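Local atomic coordinates of putative uncharacterized protein (Chaetomium thermophilum, PDB entry 4XRI), a protein that carries proteins into the nucleus as an importin-beta transport receptor, a flexible solenoid of HEAT repeats that probably binds a small GTPase. Residues 143-148 and 161-166; 180-185 and 214-219; 486-491 and 535-540; 501-506 and 540-545; 793-798 and 838-843. The protein carries 2 engineered substitutions. All blocks are in the same frame, centred on the assembly; numbering follows the deposited sequence.

Contact 1 (143-148 and 161-166). Engineered in segment 143-148: Ala148 (natural residue Val).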
# COMPACT_ATOMS: atom_id res chain seq x y z
N ALA A 143 -13.57 -36.48 16.26
CA ALA A 143 -12.31 -37.13 16.61
C ALA A 143 -11.29 -36.11 17.11
O ALA A 143 -10.57 -36.37 18.08
CB ALA A 143 -11.75 -37.88 15.41
N LEU A 144 -11.24 -34.96 16.46
CA LEU A 144 -10.32 -33.89 16.84
C LEU A 144 -10.65 -33.33 18.22
O LEU A 144 -9.77 -33.11 19.04
CB LEU A 144 -10.33 -32.77 15.81
CG LEU A 144 -9.75 -33.08 14.42
CD1 LEU A 144 -9.87 -31.88 13.51
CD2 LEU A 144 -8.30 -33.53 14.54
N VAL A 145 -11.94 -33.09 18.46
CA VAL A 145 -12.40 -32.59 19.75
C VAL A 145 -12.12 -33.61 20.85
O VAL A 145 -11.71 -33.26 21.95
CB VAL A 145 -13.91 -32.25 19.72
CG1 VAL A 145 -14.44 -32.02 21.12
CG2 VAL A 145 -14.16 -31.03 18.85
N ARG A 146 -12.34 -34.88 20.52
CA ARG A 146 -12.08 -35.96 21.46
C ARG A 146 -10.59 -36.03 21.79
O ARG A 146 -10.21 -36.12 22.96
CB ARG A 146 -12.58 -37.30 20.89
CG ARG A 146 -12.61 -38.44 21.89
CD ARG A 146 -13.15 -39.70 21.24
NE ARG A 146 -12.93 -40.89 22.06
CZ ARG A 146 -13.85 -41.46 22.83
NH1 ARG A 146 -13.54 -42.54 23.54
NH2 ARG A 146 -15.07 -40.96 22.89
N ASN A 147 -9.76 -35.99 20.75
CA ASN A 147 -8.31 -35.97 20.93
C ASN A 147 -7.86 -34.80 21.79
O ASN A 147 -7.00 -34.95 22.66
CB ASN A 147 -7.61 -35.90 19.57
CG ASN A 147 -7.78 -37.16 18.75
OD1 ASN A 147 -8.31 -38.16 19.23
ND2 ASN A 147 -7.31 -37.12 17.51
N ALA A 148 -8.44 -33.63 21.53
CA ALA A 148 -8.06 -32.40 22.23
C ALA A 148 -8.37 -32.47 23.71
O ALA A 148 -7.75 -31.78 24.52
CB ALA A 148 -8.76 -31.20 21.60
N THR A 161 -4.11 -27.81 17.30
CA THR A 161 -3.51 -27.10 16.18
C THR A 161 -4.30 -27.32 14.89
O THR A 161 -4.50 -26.39 14.11
CB THR A 161 -2.04 -27.55 15.97
OG1 THR A 161 -1.27 -27.23 17.14
CG2 THR A 161 -1.43 -26.86 14.77
N ALA A 162 -4.76 -28.55 14.69
CA ALA A 162 -5.55 -28.89 13.51
C ALA A 162 -6.90 -28.20 13.54
O ALA A 162 -7.38 -27.69 12.53
CB ALA A 162 -5.72 -30.40 13.40
N ILE A 163 -7.52 -28.19 14.72
CA ILE A 163 -8.78 -27.49 14.93
C ILE A 163 -8.66 -26.01 14.60
O ILE A 163 -9.52 -25.43 13.93
CB ILE A 163 -9.27 -27.66 16.39
CG1 ILE A 163 -9.79 -29.09 16.61
CG2 ILE A 163 -10.35 -26.64 16.72
CD1 ILE A 163 -10.10 -29.40 18.06
N GLY A 164 -7.57 -25.40 15.05
CA GLY A 164 -7.30 -24.00 14.79
C GLY A 164 -7.12 -23.71 13.31
O GLY A 164 -7.65 -22.73 12.79
N PHE A 165 -6.38 -24.58 12.63
CA PHE A 165 -6.15 -24.46 11.19
C PHE A 165 -7.45 -24.50 10.41
O PHE A 165 -7.66 -23.72 9.48
CB PHE A 165 -5.22 -25.58 10.69
CG PHE A 165 -3.79 -25.43 11.11
CD1 PHE A 165 -3.35 -24.27 11.73
CD2 PHE A 165 -2.88 -26.44 10.87
CE1 PHE A 165 -2.03 -24.13 12.10
CE2 PHE A 165 -1.55 -26.30 11.24
CZ PHE A 165 -1.13 -25.14 11.86
N ILE A 166 -8.33 -25.41 10.81
CA ILE A 166 -9.62 -25.59 10.15
C ILE A 166 -10.55 -24.41 10.42
O ILE A 166 -11.21 -23.91 9.51
CB ILE A 166 -10.29 -26.90 10.62
CG1 ILE A 166 -9.51 -28.10 10.07
CG2 ILE A 166 -11.73 -26.96 10.16
CD1 ILE A 166 -9.95 -29.43 10.64
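Leu144 and Ile163 lie alongside each other, pointing opposite ways: CB of Leu144 rests on CG1 of Ile163 at 3.8 Å. In Ile163, CG1 stands anti to the carbonyl carbon (chi1 -74°), which sends CD1 across to the backbone of helix 140-150, 3.9 Å from the carbonyl O of Leu144. The same methyl faces CB of Ala148, an engineered residue that replaces valine, at 4.2 Å, and grazes CG2 of Val145. The two branches of Leu144 divide the remaining work. CD1 meets CD1 of Ile166 tip to tip at 3.8 Å, while CD2 turns to the small CB of Ala162. Branched aliphatic chains suit this interface because their methyls can fill it without leaving a polar atom to be satisfied, and no hydrogen bond crosses it. The segment axes run 10.0 Å apart at an angle of 139°, a roughly antiparallel pairing of consecutive helices, consistent with a HEAT-repeat solenoid. Beyond the pair, Ile166 also touches Ala128 of helix 114-131, and Val145 and Ile163 both lean on Ile185 of helix 182-193, so the pair is joined to one helix before it and one further on in the chain.

Contact 2 (180-185 and 214-219); sequences GHSNAI and LEFVGN
Ile185 sends its two branches to two different residues of the short helix 214-217. Its CD1 reaches CE2 of Phe216 at 3.9 Å, and its CG2 meets CG1 of Val217, also at 3.9 Å, each pair meeting roughly at right angles. The far end of the Phe216 ring then runs on to the first turn of helix 182-193, where CZ lies 3.9 Å from CA of Ser182 and 4.1 Å from its CB. Serine is small enough here to let the ring come up against the main chain. With CG of Phe216 trans to its own nitrogen (chi1 172°), the ring extends across to that turn. The contact thus joins the start of helix 182-193 to the short helix 214-217 within the superhelical stack of a HEAT-repeat solenoid. An alanine at Phe216 is likely to leave Ser182 and CD1 of Ile185 facing a gap. Backbone bonds hold both ends: Ile185 N donates a hydrogen bond to the carbonyl O of His181, the N-cap residue, and Asn219, which has positive phi, donates one through its N to Phe216 O at 3.0 Å. Further out, Phe216 is flanked by Arg175 and Leu178 of helix 172-178 and by Cys167, while Ile185 packs on Met141 of helix 140-150.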
# COMPACT_ATOMS: atom_id res chain seq x y z
N GLY A 180 -22.41 -26.72 13.58
CA GLY A 180 -22.95 -27.62 14.58
C GLY A 180 -21.96 -28.04 15.65
O GLY A 180 -22.36 -28.51 16.72
N HIS A 181 -20.67 -27.87 15.37
CA HIS A 181 -19.63 -28.27 16.31
C HIS A 181 -19.11 -27.11 17.15
O HIS A 181 -18.15 -27.25 17.90
CB HIS A 181 -18.45 -28.91 15.57
CG HIS A 181 -18.78 -30.20 14.89
ND1 HIS A 181 -18.86 -31.40 15.57
CD2 HIS A 181 -19.03 -30.48 13.59
CE1 HIS A 181 -19.16 -32.36 14.72
NE2 HIS A 181 -19.26 -31.84 13.51
N SER A 182 -19.76 -25.96 17.02
CA SER A 182 -19.25 -24.70 17.56
C SER A 182 -18.94 -24.75 19.05
O SER A 182 -17.83 -24.41 19.47
CB SER A 182 -20.24 -23.57 17.28
OG SER A 182 -19.68 -22.31 17.63
N ASN A 183 -19.91 -25.17 19.86
CA ASN A 183 -19.73 -25.18 21.30
C ASN A 183 -18.74 -26.25 21.76
O ASN A 183 -17.98 -26.04 22.70
CB ASN A 183 -21.07 -25.39 22.01
CG ASN A 183 -20.95 -25.25 23.52
OD1 ASN A 183 -20.84 -26.24 24.24
ND2 ASN A 183 -20.96 -24.01 24.00
N ALA A 184 -18.77 -27.39 21.08
CA ALA A 184 -17.86 -28.49 21.40
C ALA A 184 -16.42 -28.08 21.15
O ALA A 184 -15.53 -28.37 21.95
CB ALA A 184 -18.21 -29.72 20.58
N ILE A 185 -16.19 -27.40 20.03
CA ILE A 185 -14.87 -26.92 19.67
C ILE A 185 -14.39 -25.84 20.65
O ILE A 185 -13.26 -25.89 21.14
CB ILE A 185 -14.85 -26.35 18.24
CG1 ILE A 185 -15.04 -27.48 17.23
CG2 ILE A 185 -13.55 -25.61 17.97
CD1 ILE A 185 -15.24 -26.99 15.81
N LEU A 214 -10.96 -17.41 16.49
CA LEU A 214 -11.74 -16.29 17.03
C LEU A 214 -12.96 -15.92 16.20
O LEU A 214 -14.06 -15.78 16.73
CB LEU A 214 -10.84 -15.06 17.19
CG LEU A 214 -10.07 -15.03 18.51
CD1 LEU A 214 -9.17 -13.81 18.58
CD2 LEU A 214 -11.03 -15.07 19.68
N GLU A 215 -12.76 -15.75 14.89
CA GLU A 215 -13.86 -15.41 14.00
C GLU A 215 -14.97 -16.45 14.06
O GLU A 215 -16.15 -16.10 14.03
CB GLU A 215 -13.35 -15.27 12.56
CG GLU A 215 -12.35 -14.14 12.36
CD GLU A 215 -12.13 -13.79 10.90
OE1 GLU A 215 -12.60 -14.55 10.03
OE2 GLU A 215 -11.50 -12.75 10.62
N PHE A 216 -14.60 -17.72 14.18
CA PHE A 216 -15.58 -18.79 14.22
C PHE A 216 -16.19 -19.01 15.60
O PHE A 216 -17.39 -18.79 15.79
CB PHE A 216 -14.95 -20.10 13.73
CG PHE A 216 -15.85 -21.30 13.91
CD1 PHE A 216 -16.92 -21.53 13.07
CD2 PHE A 216 -15.61 -22.21 14.94
CE1 PHE A 216 -17.74 -22.63 13.25
CE2 PHE A 216 -16.43 -23.30 15.12
CZ PHE A 216 -17.50 -23.52 14.28
N VAL A 217 -15.38 -19.46 16.56
CA VAL A 217 -15.92 -19.96 17.83
C VAL A 217 -16.63 -18.90 18.67
O VAL A 217 -17.55 -19.22 19.42
CB VAL A 217 -14.82 -20.60 18.71
CG1 VAL A 217 -14.21 -21.81 18.02
CG2 VAL A 217 -13.75 -19.59 19.09
N GLY A 218 -16.22 -17.65 18.54
CA GLY A 218 -16.81 -16.59 19.34
C GLY A 218 -18.22 -16.26 18.91
O GLY A 218 -18.93 -15.52 19.59
N ASN A 219 -18.63 -16.86 17.79
CA ASN A 219 -19.85 -16.48 17.08
C ASN A 219 -19.94 -14.96 17.02
O ASN A 219 -20.95 -14.37 17.38
CB ASN A 219 -21.10 -17.06 17.75
CG ASN A 219 -22.32 -16.99 16.86
OD1 ASN A 219 -22.21 -16.68 15.67
ND2 ASN A 219 -23.49 -17.27 17.42

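Contact 3 (486-491 and 535-540); sequences NIAERF and SVFVQN
Apolar packing centres on Ala488, whose CB lies 3.7 Å from CG1 of Val536. The same methyl makes a CH-pi contact with Phe537, sitting over one face of the ring 4.1 Å from its centroid and displaced toward the rim. Alanine suits this place because the backbones come close, the CA atoms of Ala488 and Phe537 being 5.5 Å apart. The segment axes lie 8.8 Å apart with only 8° between their directions. Val536 holds CG1 opposite its backbone N (chi1 173°), and that methyl also meets CG of Glu489 at 3.8 Å; the glutamate touches through its methylene, and the residue as a whole is solvent-exposed.

Polar interactions gather at the helix ends. Asn540, the first residue beyond helix 524-539, turns its ND2 back to Val536 O, donating at 2.6 Å with an N-H...O angle of 162°. The main-chain N of Asn540 reaches the same oxygen from the opposite face of the carbonyl plane, so two donors grip one acceptor. Across the contact, CB of Asn540 lies 3.3 Å from Ala488 O with CG close behind, so the side chain leans on that carbonyl through its carbon atoms. A leucine in place of Asn540 would probably leave Val536 O without its side-chain donor.

A water lies within hydrogen-bonding distance of Ala488 O (3.0 Å) and Asn540 O, and can serve both, though not necessarily at once. The contact between these HEAT-repeat helices is therefore largely apolar, without a direct hydrogen bond, while polarity is dealt with locally by the asparagine amide and, between the segments, by a water.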
# COMPACT_ATOMS: atom_id res chain seq x y z
N ASN A 486 11.01 18.48 3.47
CA ASN A 486 9.89 19.07 4.20
C ASN A 486 9.96 20.59 4.23
O ASN A 486 8.98 21.27 3.95
CB ASN A 486 9.84 18.54 5.64
CG ASN A 486 9.26 17.14 5.72
OD1 ASN A 486 8.43 16.75 4.90
ND2 ASN A 486 9.68 16.38 6.72
N ILE A 487 11.14 21.11 4.56
CA ILE A 487 11.38 22.54 4.62
C ILE A 487 11.16 23.23 3.28
O ILE A 487 10.51 24.28 3.20
CB ILE A 487 12.82 22.83 5.10
CG1 ILE A 487 12.98 22.39 6.55
CG2 ILE A 487 13.16 24.30 4.94
CD1 ILE A 487 14.42 22.28 6.98
N ALA A 488 11.70 22.63 2.22
CA ALA A 488 11.52 23.15 0.87
C ALA A 488 10.04 23.19 0.49
O ALA A 488 9.58 24.12 -0.18
CB ALA A 488 12.30 22.31 -0.13
N GLU A 489 9.30 22.18 0.93
CA GLU A 489 7.87 22.10 0.66
C GLU A 489 7.08 23.14 1.45
O GLU A 489 6.12 23.72 0.94
CB GLU A 489 7.34 20.70 0.98
CG GLU A 489 7.76 19.62 0.00
CD GLU A 489 7.39 18.23 0.47
OE1 GLU A 489 6.73 18.11 1.53
OE2 GLU A 489 7.75 17.25 -0.22
N ARG A 490 7.49 23.38 2.69
CA ARG A 490 6.74 24.25 3.59
C ARG A 490 7.08 25.73 3.44
O ARG A 490 6.27 26.59 3.77
CB ARG A 490 6.98 23.82 5.04
CG ARG A 490 6.50 22.41 5.37
CD ARG A 490 5.00 22.29 5.22
NE ARG A 490 4.58 20.89 5.15
CZ ARG A 490 3.31 20.49 5.13
NH1 ARG A 490 2.34 21.38 5.18
NH2 ARG A 490 3.03 19.19 5.07
N PHE A 491 8.28 26.03 2.95
CA PHE A 491 8.70 27.41 2.76
C PHE A 491 8.80 27.76 1.28
O PHE A 491 9.76 28.40 0.84
CB PHE A 491 10.04 27.67 3.45
CG PHE A 491 9.99 27.55 4.95
CD1 PHE A 491 9.77 28.67 5.74
CD2 PHE A 491 10.15 26.32 5.57
CE1 PHE A 491 9.72 28.56 7.12
CE2 PHE A 491 10.10 26.21 6.95
CZ PHE A 491 9.89 27.33 7.72
N SER A 535 15.63 18.04 -6.34
CA SER A 535 14.41 18.09 -7.13
C SER A 535 13.34 18.94 -6.45
O SER A 535 12.71 19.78 -7.08
CB SER A 535 13.88 16.67 -7.38
OG SER A 535 12.61 16.71 -8.01
N VAL A 536 13.14 18.70 -5.16
CA VAL A 536 12.10 19.38 -4.39
C VAL A 536 12.43 20.86 -4.18
O VAL A 536 11.53 21.71 -4.19
CB VAL A 536 11.90 18.69 -3.01
CG1 VAL A 536 10.95 19.49 -2.14
CG2 VAL A 536 11.39 17.27 -3.21
N PHE A 537 13.71 21.17 -4.02
CA PHE A 537 14.15 22.56 -3.94
C PHE A 537 13.82 23.31 -5.23
O PHE A 537 13.38 24.46 -5.20
CB PHE A 537 15.66 22.64 -3.66
CG PHE A 537 15.99 22.80 -2.21
CD1 PHE A 537 15.95 21.72 -1.34
CD2 PHE A 537 16.37 24.04 -1.71
CE1 PHE A 537 16.26 21.88 -0.00
CE2 PHE A 537 16.69 24.20 -0.38
CZ PHE A 537 16.63 23.12 0.48
N VAL A 538 14.02 22.64 -6.36
CA VAL A 538 13.73 23.22 -7.66
C VAL A 538 12.23 23.43 -7.85
O VAL A 538 11.80 24.51 -8.27
CB VAL A 538 14.25 22.33 -8.81
CG1 VAL A 538 13.66 22.76 -10.14
CG2 VAL A 538 15.76 22.37 -8.86
N GLN A 539 11.45 22.40 -7.54
CA GLN A 539 10.00 22.46 -7.67
C GLN A 539 9.41 23.67 -6.94
O GLN A 539 8.49 24.32 -7.44
CB GLN A 539 9.35 21.18 -7.13
CG GLN A 539 9.67 19.92 -7.92
CD GLN A 539 9.05 18.68 -7.30
OE1 GLN A 539 8.18 18.77 -6.43
NE2 GLN A 539 9.51 17.51 -7.73
N ASN A 540 9.95 23.97 -5.77
CA ASN A 540 9.42 25.02 -4.91
C ASN A 540 10.21 26.32 -4.98
O ASN A 540 10.06 27.20 -4.13
CB ASN A 540 9.39 24.53 -3.46
CG ASN A 540 8.49 23.33 -3.27
OD1 ASN A 540 7.28 23.48 -3.07
ND2 ASN A 540 9.07 22.14 -3.32
O HOH W 1 11.30 26.31 -1.21

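Contact 4 (501-506 and 540-545)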
# COMPACT_ATOMS: atom_id res chain seq x y z
N PRO A 501 11.17 32.21 1.70
CA PRO A 501 12.23 32.25 2.71
C PRO A 501 13.54 31.54 2.33
O PRO A 501 14.60 31.95 2.81
CB PRO A 501 11.59 31.54 3.91
CG PRO A 501 10.15 31.82 3.77
CD PRO A 501 9.87 31.82 2.29
N LEU A 502 13.47 30.52 1.49
CA LEU A 502 14.67 29.74 1.14
C LEU A 502 15.48 30.36 0.01
O LEU A 502 16.61 29.93 -0.25
CB LEU A 502 14.28 28.32 0.77
CG LEU A 502 14.20 27.31 1.91
CD1 LEU A 502 13.98 25.90 1.37
CD2 LEU A 502 15.46 27.37 2.76
N THR A 503 14.91 31.35 -0.66
CA THR A 503 15.55 31.97 -1.83
C THR A 503 16.96 32.51 -1.56
O THR A 503 17.87 32.27 -2.36
CB THR A 503 14.69 33.12 -2.38
OG1 THR A 503 13.35 32.67 -2.61
CG2 THR A 503 15.27 33.64 -3.69
N PRO A 504 17.17 33.24 -0.44
CA PRO A 504 18.55 33.67 -0.22
C PRO A 504 19.49 32.51 0.15
O PRO A 504 20.70 32.72 0.22
CB PRO A 504 18.43 34.66 0.95
CG PRO A 504 17.19 34.24 1.66
CD PRO A 504 16.26 33.78 0.59
N HIS A 505 18.93 31.33 0.38
CA HIS A 505 19.74 30.15 0.68
C HIS A 505 19.80 29.18 -0.50
O HIS A 505 20.50 28.17 -0.44
CB HIS A 505 19.19 29.41 1.90
CG HIS A 505 19.14 30.24 3.14
ND1 HIS A 505 17.96 30.70 3.68
CD2 HIS A 505 20.12 30.70 3.95
CE1 HIS A 505 18.21 31.40 4.77
NE2 HIS A 505 19.52 31.41 4.96
N PHE A 506 19.06 29.50 -1.56
CA PHE A 506 18.87 28.57 -2.68
C PHE A 506 20.18 28.15 -3.35
O PHE A 506 20.46 26.95 -3.46
CB PHE A 506 17.94 29.19 -3.73
CG PHE A 506 17.56 28.23 -4.82
CD1 PHE A 506 18.19 28.27 -6.05
CD2 PHE A 506 16.57 27.29 -4.61
CE1 PHE A 506 17.84 27.39 -7.05
CE2 PHE A 506 16.21 26.40 -5.61
CZ PHE A 506 16.84 26.45 -6.83
N ASN A 540 9.95 23.97 -5.77
CA ASN A 540 9.42 25.02 -4.91
C ASN A 540 10.21 26.32 -4.98
O ASN A 540 10.06 27.20 -4.13
CB ASN A 540 9.39 24.53 -3.46
CG ASN A 540 8.49 23.33 -3.27
OD1 ASN A 540 7.28 23.48 -3.07
ND2 ASN A 540 9.07 22.14 -3.32
N ALA A 541 11.04 26.46 -6.01
CA ALA A 541 11.88 27.64 -6.15
C ALA A 541 11.06 28.85 -6.60
O ALA A 541 10.08 28.71 -7.33
CB ALA A 541 13.01 27.37 -7.13
N ALA A 542 11.47 30.04 -6.17
CA ALA A 542 10.80 31.27 -6.57
C ALA A 542 11.47 31.86 -7.80
O ALA A 542 12.54 31.42 -8.21
CB ALA A 542 10.79 32.26 -5.43
N ASN A 543 10.83 32.88 -8.38
CA ASN A 543 11.25 33.43 -9.66
C ASN A 543 12.64 34.06 -9.67
O ASN A 543 13.32 34.06 -10.69
CB ASN A 543 10.23 34.47 -10.13
CG ASN A 543 8.87 33.87 -10.41
OD1 ASN A 543 8.77 32.72 -10.82
ND2 ASN A 543 7.82 34.65 -10.17
N ASP A 544 13.06 34.58 -8.52
CA ASP A 544 14.40 35.14 -8.40
C ASP A 544 15.48 34.09 -8.63
O ASP A 544 16.64 34.41 -8.92
CB ASP A 544 14.60 35.78 -7.02
CG ASP A 544 13.99 37.17 -6.93
OD1 ASP A 544 14.45 37.97 -6.09
OD2 ASP A 544 13.05 37.47 -7.71
N SER A 545 15.10 32.82 -8.51
CA SER A 545 16.04 31.71 -8.62
C SER A 545 16.04 31.05 -10.00
O SER A 545 16.77 30.09 -10.24
CB SER A 545 15.74 30.65 -7.56
OG SER A 545 16.01 31.12 -6.25
O HOH W 2 13.90 30.63 -4.68
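The backbones come nearest at Thr503 and Ala542, whose CA atoms are 6.7 Å apart, where the beginning of helix 503-516 faces the loop between helices 524-539 and 546-567. Such linkers join successive helices of a HEAT-repeat solenoid, and this one ends in a short 3-10 turn, residues 543-545, with Ser545 N donating a hydrogen bond to Ala542 O. Phe506 carries the apolar part. Having CG anti to the main-chain N (chi1 -173°) extends the ring toward the loop, where CB of Ser545 lies over one face, 4.0 Å from the centroid in a CH-pi contact. At the far end of the ring, CE2 meets CB of Ala541 at 3.7 Å. Alanine and serine suit the loop because their short side chains let the ring lie close against it. Thr503 uses its two branches differently: CG2 packs against CB of Asp544 at 4.0 Å and against OG of Ser545, while OG1 accepts a hydrogen bond from Asn500 N. Further along, Arg596 of helix 573-597 donates hydrogen bonds to Ala541 O and to Asn543 OD1, tying the loop to that helix. Between the segments a water donates to Thr503 OG1 at 3.0 Å, accepts from Ala542 N at 2.9 Å, and is hydrogen-bonded to Ser545 OG at 2.7 Å.

Contact 5 (793-798 and 838-843); sequences SIFALL and DWITAM
Phe795 meets helix 838-849 in two ways. The rim of its ring, near the ring plane, takes CD1 of Ile840 at 3.9 Å from CE2. Its carbonyl O lies 3.4 Å from CH2 of Trp839, which approaches the main chain obliquely. Three residues on, Leu798 presents CB to the same indole: this atom is 3.8 Å from CH2, and the leucine's carbonyl carbon is 3.6 Å from CZ3. The large indole suits this site because it spans segment axes 11.5 Å apart. Trp839 sets CG between its backbone N and carbonyl carbon (chi1 65°), and CG1 of its neighbour Ile840 lies over the centre of one face of the indole. Leu798 also receives Met843, whose fully extended chain brings the methyl CE to 3.5 Å from Leu798 O and near CD2 of the leucine. Around the contact, Phe835 stacks edge-to-face with Phe795, while Ser815 of helix 809-825 touches both Leu798 and Met843. The segments cross at 56°, and their parent helices, with helices 809-825 and 832-835 between them in sequence, fit the layered helix packing of a HEAT-repeat solenoid.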
# COMPACT_ATOMS: atom_id res chain seq x y z
N SER A 793 -26.85 6.34 -25.60
CA SER A 793 -25.96 5.50 -24.81
C SER A 793 -25.16 6.32 -23.82
O SER A 793 -24.76 5.83 -22.76
CB SER A 793 -25.01 4.72 -25.73
OG SER A 793 -24.15 5.60 -26.43
N ILE A 794 -24.92 7.59 -24.15
CA ILE A 794 -24.21 8.49 -23.25
C ILE A 794 -25.06 8.81 -22.03
O ILE A 794 -24.58 8.77 -20.89
CB ILE A 794 -23.80 9.79 -23.95
CG1 ILE A 794 -22.88 9.50 -25.14
CG2 ILE A 794 -23.11 10.73 -22.97
CD1 ILE A 794 -22.43 10.74 -25.88
N PHE A 795 -26.33 9.13 -22.27
CA PHE A 795 -27.28 9.38 -21.19
C PHE A 795 -27.45 8.15 -20.31
O PHE A 795 -27.57 8.26 -19.09
CB PHE A 795 -28.64 9.81 -21.74
CG PHE A 795 -28.73 11.27 -22.08
CD1 PHE A 795 -28.60 11.71 -23.38
CD2 PHE A 795 -28.96 12.21 -21.08
CE1 PHE A 795 -28.69 13.05 -23.69
CE2 PHE A 795 -29.05 13.55 -21.38
CZ PHE A 795 -28.91 13.97 -22.69
N ALA A 796 -27.45 6.98 -20.94
CA ALA A 796 -27.59 5.72 -20.24
C ALA A 796 -26.49 5.55 -19.20
O ALA A 796 -26.76 5.18 -18.05
CB ALA A 796 -27.57 4.56 -21.22
N LEU A 797 -25.26 5.82 -19.60
CA LEU A 797 -24.12 5.74 -18.70
C LEU A 797 -24.20 6.79 -17.60
O LEU A 797 -23.93 6.50 -16.44
CB LEU A 797 -22.81 5.89 -19.48
CG LEU A 797 -21.54 5.99 -18.64
CD1 LEU A 797 -21.40 4.80 -17.70
CD2 LEU A 797 -20.34 6.08 -19.55
N LEU A 798 -24.56 8.01 -17.99
CA LEU A 798 -24.76 9.10 -17.03
C LEU A 798 -25.71 8.68 -15.92
O LEU A 798 -25.47 8.95 -14.74
CB LEU A 798 -25.29 10.35 -17.74
CG LEU A 798 -24.31 11.18 -18.56
CD1 LEU A 798 -25.06 12.27 -19.33
CD2 LEU A 798 -23.26 11.80 -17.66
N ASP A 838 -35.72 13.95 -14.06
CA ASP A 838 -35.43 14.28 -12.67
C ASP A 838 -34.07 13.78 -12.19
O ASP A 838 -33.42 14.44 -11.37
CB ASP A 838 -36.52 13.72 -11.76
CG ASP A 838 -37.87 14.38 -12.00
OD1 ASP A 838 -37.89 15.58 -12.34
OD2 ASP A 838 -38.90 13.70 -11.85
N TRP A 839 -33.62 12.64 -12.71
CA TRP A 839 -32.35 12.08 -12.26
C TRP A 839 -31.18 12.95 -12.72
O TRP A 839 -30.15 13.00 -12.06
CB TRP A 839 -32.18 10.64 -12.76
CG TRP A 839 -32.07 10.47 -14.25
CD1 TRP A 839 -33.08 10.18 -15.12
CD2 TRP A 839 -30.87 10.55 -15.04
NE1 TRP A 839 -32.59 10.09 -16.40
CE2 TRP A 839 -31.24 10.31 -16.38
CE3 TRP A 839 -29.53 10.81 -14.74
CZ2 TRP A 839 -30.31 10.32 -17.42
CZ3 TRP A 839 -28.61 10.83 -15.78
CH2 TRP A 839 -29.01 10.58 -17.10
N ILE A 840 -31.36 13.62 -13.85
CA ILE A 840 -30.37 14.58 -14.34
C ILE A 840 -30.21 15.73 -13.36
O ILE A 840 -29.11 16.00 -12.88
CB ILE A 840 -30.76 15.15 -15.71
CG1 ILE A 840 -30.71 14.06 -16.79
CG2 ILE A 840 -29.83 16.30 -16.08
CD1 ILE A 840 -29.38 13.95 -17.49
N THR A 841 -31.32 16.40 -13.07
CA THR A 841 -31.35 17.52 -12.14
C THR A 841 -30.78 17.13 -10.79
O THR A 841 -29.97 17.86 -10.21
CB THR A 841 -32.78 18.06 -11.95
OG1 THR A 841 -33.34 18.41 -13.22
CG2 THR A 841 -32.78 19.28 -11.04
N ALA A 842 -31.20 15.97 -10.30
CA ALA A 842 -30.71 15.44 -9.03
C ALA A 842 -29.21 15.21 -9.06
O ALA A 842 -28.50 15.52 -8.10
CB ALA A 842 -31.44 14.15 -8.68
N MET A 843 -28.72 14.66 -10.18
CA MET A 843 -27.30 14.38 -10.35
C MET A 843 -26.47 15.66 -10.27
O MET A 843 -25.46 15.71 -9.56
CB MET A 843 -27.06 13.69 -11.70
CG MET A 843 -25.66 13.16 -11.90
SD MET A 843 -25.43 12.50 -13.56
CE MET A 843 -23.84 11.70 -13.40

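Contacts 1 and 2 adjoin, their centres about 12 Å apart, and Ile185 ties the two together. Contacts 3 and 4, with centres about 9 Å apart, share Asn540; Leu502 and Phe506 reach across to Phe537. These two pairs lie on opposite sides of the chain's centre, and contact 5 stands apart, touching none of the others. Contacts 1, 3, 4 and 5 are buried, contact 2 only partly so. No contact has a direct hydrogen bond between its segments; contacts 1 and 5 pair helix bodies, one aliphatic, one centred on aromatic rings. Where helices end or loops take part, CH-pi packing appears and water enters: one bridges contact 4, and another lies between polar atoms in contact 3.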